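Ureidoglycolate hydrolase (Arabidopsis thaliana, PDB 4PXE) hydrolyses (S)-ureidoglycolate to glyoxylate, ammonium and carbon dioxide with manganese as cofactor, in the final step of purine breakdown in plants. Local coordinates at residues S91-I96 with I131-S136. Residues are numbered along the deposited sequence; the frame is centred on the assembly and turned at random.
Sequences SHIDAI and IILFTS. With MN (manganese (II) ion), chain C.
Strands 86-91 and 129-133 of the catalytic domain run parallel toward the manganese site, where F134 N donates to S91 O at 3.0 Å and S91 N to I132 O at 3.2 Å. S91 O also lies beside the F134 ring edge, 3.4 Å from CD2. Past these bonds a water takes over the pairing, accepting from I93 N and donating to F134 O, each at 2.8 Å. On the side of helix 45-60, I93 CD1 meets L133 CD2 at 3.7 Å, the two crossing at about a right angle. The chain just after S91 carries the H-x-D motif of the M20 metallopeptidase family: H92 NE2 binds a manganese ion at 2.3 Å, with D103 and H208 as further ligands, while ND1 makes weak bonds to D94 OD1 and D94 O. With D94 CG between its backbone N and carbonyl carbon (chi1 59°), the carboxylate reaches the other segment, where S136 OG donates to OD2 at 2.7 Å from above the carboxylate plane. OD1 also accepts from E137 N and OD2 from E138 N. An asparagine here would probably leave one of these two backbone NH groups facing an NH2 instead of an acceptor. E138 itself binds the second manganese.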
ATOM      1  N   SER A  91      12.820 -26.290  10.899  1.00 12.49           N
ATOM      2  CA  SER A  91      11.723 -25.438  10.450  1.00 11.93           C
ATOM      3  C   SER A  91      12.248 -24.011  10.299  1.00 12.97           C
ATOM      4  O   SER A  91      13.464 -23.793  10.209  1.00 14.07           O
ATOM      5  CB  SER A  91      10.556 -25.507  11.452  1.00 13.24           C
ATOM      6  OG  SER A  91       9.326 -25.080  10.877  1.00 12.23           O
ATOM      7  N   HIS A  92      11.336 -23.044  10.277  1.00 12.00           N
ATOM      8  CA  HIS A  92      11.708 -21.647  10.023  1.00 12.90           C
ATOM      9  C   HIS A  92      11.346 -20.767  11.217  1.00 13.12           C
ATOM     10  O   HIS A  92      10.535 -21.157  12.069  1.00 13.68           O
ATOM     11  CB  HIS A  92      10.961 -21.133   8.791  1.00 13.29           C
ATOM     12  CG  HIS A  92       9.476 -21.117   8.968  1.00 12.16           C
ATOM     13  ND1 HIS A  92       8.773 -19.966   9.265  1.00 11.61           N
ATOM     14  CD2 HIS A  92       8.566 -22.117   8.925  1.00 12.15           C
ATOM     15  CE1 HIS A  92       7.493 -20.262   9.398  1.00 12.90           C
ATOM     16  NE2 HIS A  92       7.341 -21.556   9.190  1.00 13.40           N
ATOM     17  N   ILE A  93      11.931 -19.577  11.292  1.00 12.77           N
ATOM     18  CA  ILE A  93      11.511 -18.616  12.308  1.00 13.25           C
ATOM     19  C   ILE A  93      11.045 -17.286  11.728  1.00 14.15           C
ATOM     20  O   ILE A  93      10.650 -16.393  12.480  1.00 14.15           O
ATOM     21  CB  ILE A  93      12.604 -18.359  13.370  1.00 14.24           C
ATOM     22  CG1 ILE A  93      13.848 -17.735  12.727  1.00 17.67           C
ATOM     23  CG2 ILE A  93      12.932 -19.647  14.133  1.00 14.84           C
ATOM     24  CD1 ILE A  93      15.013 -17.576  13.699  1.00 22.08           C
ATOM     25  N   ASP A  94      11.079 -17.134  10.409  1.00 12.97           N
ATOM     26  CA  ASP A  94      10.486 -15.913   9.863  1.00 12.79           C
ATOM     27  C   ASP A  94       8.963 -15.927  10.047  1.00 12.74           C
ATOM     28  O   ASP A  94       8.357 -16.995  10.190  1.00 13.81           O
ATOM     29  CB  ASP A  94      10.958 -15.568   8.428  1.00 13.87           C
ATOM     30  CG  ASP A  94      10.663 -16.652   7.388  1.00 13.89           C
ATOM     31  OD1 ASP A  94      10.565 -17.854   7.712  1.00 14.65           O
ATOM     32  OD2 ASP A  94      10.592 -16.276   6.196  1.00 15.45           O
ATOM     33  N   ALA A  95       8.381 -14.732  10.087  1.00 12.55           N
ATOM     34  CA  ALA A  95       6.968 -14.517  10.389  1.00 11.77           C
ATOM     35  C   ALA A  95       6.427 -13.466   9.434  1.00 12.18           C
ATOM     36  O   ALA A  95       7.002 -12.378   9.306  1.00 14.03           O
ATOM     37  CB  ALA A  95       6.807 -14.033  11.812  1.00 12.54           C
ATOM     38  N   ILE A  96       5.322 -13.773   8.767  1.00 12.07           N
ATOM     39  CA  ILE A  96       4.690 -12.780   7.889  1.00 13.79           C
ATOM     40  C   ILE A  96       4.104 -11.619   8.705  1.00 13.15           C
ATOM     41  O   ILE A  96       3.939 -11.732   9.915  1.00 13.08           O
ATOM     42  CB  ILE A  96       3.629 -13.408   6.945  1.00 13.10           C
ATOM     43  CG1 ILE A  96       2.341 -13.767   7.692  1.00 13.98           C
ATOM     44  CG2 ILE A  96       4.196 -14.611   6.224  1.00 13.32           C
ATOM     45  CD1 ILE A  96       1.263 -14.305   6.772  1.00 14.85           C
ATOM     46  N   ILE A 131      19.847 -30.387  13.352  1.00 15.76           N
ATOM     47  CA  ILE A 131      18.757 -29.428  13.342  1.00 15.12           C
ATOM     48  C   ILE A 131      19.030 -28.378  12.279  1.00 16.01           C
ATOM     49  O   ILE A 131      20.130 -27.823  12.204  1.00 17.73           O
ATOM     50  CB  ILE A 131      18.621 -28.723  14.694  1.00 16.26           C
ATOM     51  CG1 ILE A 131      18.395 -29.745  15.806  1.00 18.48           C
ATOM     52  CG2 ILE A 131      17.472 -27.707  14.646  1.00 17.22           C
ATOM     53  CD1 ILE A 131      18.226 -29.110  17.159  1.00 20.02           C
ATOM     54  N   ILE A 132      18.021 -28.097  11.462  1.00 14.92           N
ATOM     55  CA  ILE A 132      18.133 -27.081  10.428  1.00 15.01           C
ATOM     56  C   ILE A 132      17.202 -25.919  10.735  1.00 15.30           C
ATOM     57  O   ILE A 132      15.990 -26.102  10.889  1.00 15.50           O
ATOM     58  CB  ILE A 132      17.771 -27.632   9.032  1.00 15.76           C
ATOM     59  CG1 ILE A 132      18.622 -28.858   8.683  1.00 16.58           C
ATOM     60  CG2 ILE A 132      17.951 -26.549   7.982  1.00 16.11           C
ATOM     61  CD1 ILE A 132      18.204 -29.537   7.401  1.00 18.26           C
ATOM     62  N   LEU A 133      17.772 -24.728  10.845  1.00 15.08           N
ATOM     63  CA  LEU A 133      16.980 -23.507  10.816  1.00 14.30           C
ATOM     64  C   LEU A 133      17.033 -23.007   9.388  1.00 15.00           C
ATOM     65  O   LEU A 133      18.057 -22.490   8.945  1.00 15.88           O
ATOM     66  CB  LEU A 133      17.537 -22.465  11.788  1.00 15.75           C
ATOM     67  CG  LEU A 133      16.994 -21.038  11.641  1.00 16.61           C
ATOM     68  CD1 LEU A 133      15.462 -21.012  11.648  1.00 17.56           C
ATOM     69  CD2 LEU A 133      17.547 -20.143  12.746  1.00 20.00           C
ATOM     70  N   PHE A 134      15.948 -23.193   8.645  1.00 13.63           N
ATOM     71  CA  PHE A 134      15.916 -22.727   7.263  1.00 13.70           C
ATOM     72  C   PHE A 134      15.980 -21.204   7.240  1.00 14.73           C
ATOM     73  O   PHE A 134      15.424 -20.538   8.115  1.00 15.71           O
ATOM     74  CB  PHE A 134      14.675 -23.269   6.560  1.00 14.00           C
ATOM     75  CG  PHE A 134      14.680 -24.768   6.441  1.00 15.74           C
ATOM     76  CD1 PHE A 134      15.320 -25.384   5.378  1.00 15.38           C
ATOM     77  CD2 PHE A 134      14.085 -25.562   7.407  1.00 13.86           C
ATOM     78  CE1 PHE A 134      15.354 -26.766   5.273  1.00 15.37           C
ATOM     79  CE2 PHE A 134      14.109 -26.952   7.304  1.00 16.87           C
ATOM     80  CZ  PHE A 134      14.740 -27.552   6.237  1.00 14.50           C
ATOM     81  N   THR A 135      16.698 -20.647   6.270  1.00 13.75           N
ATOM     82  CA  THR A 135      16.993 -19.226   6.308  1.00 15.01           C
ATOM     83  C   THR A 135      15.735 -18.354   6.216  1.00 13.67           C
ATOM     84  O   THR A 135      15.680 -17.265   6.778  1.00 15.43           O
ATOM     85  CB  THR A 135      18.039 -18.830   5.231  1.00 15.82           C
ATOM     86  OG1 THR A 135      18.634 -17.579   5.592  1.00 17.09           O
ATOM     87  CG2 THR A 135      17.421 -18.754   3.833  1.00 16.07           C
ATOM     88  N   SER A 136      14.727 -18.860   5.510  1.00 15.18           N
ATOM     89  CA  SER A 136      13.432 -18.202   5.386  1.00 14.00           C
ATOM     90  C   SER A 136      12.503 -19.177   4.703  1.00 15.48           C
ATOM     91  O   SER A 136      12.918 -19.873   3.771  1.00 16.70           O
ATOM     92  CB  SER A 136      13.551 -16.930   4.541  1.00 17.31           C
ATOM     93  OG  SER A 136      12.283 -16.529   4.051  1.00 18.37           O
TER
HETATM   94 MN    MN C 501       5.335 -22.637   8.871  1.00 11.58          MN
HETATM   95  O   HOH W   1      13.636 -18.748   9.233  1.00 14.56           O
HETATM   96  O   HOH W   2       6.292 -24.156   7.551  1.00 14.22           O
HETATM   97  O   HOH W   3       4.975 -21.042   7.369  1.00 17.49           O
HETATM   98  O   HOH W   4       3.396 -23.440   7.553  1.00 16.20           O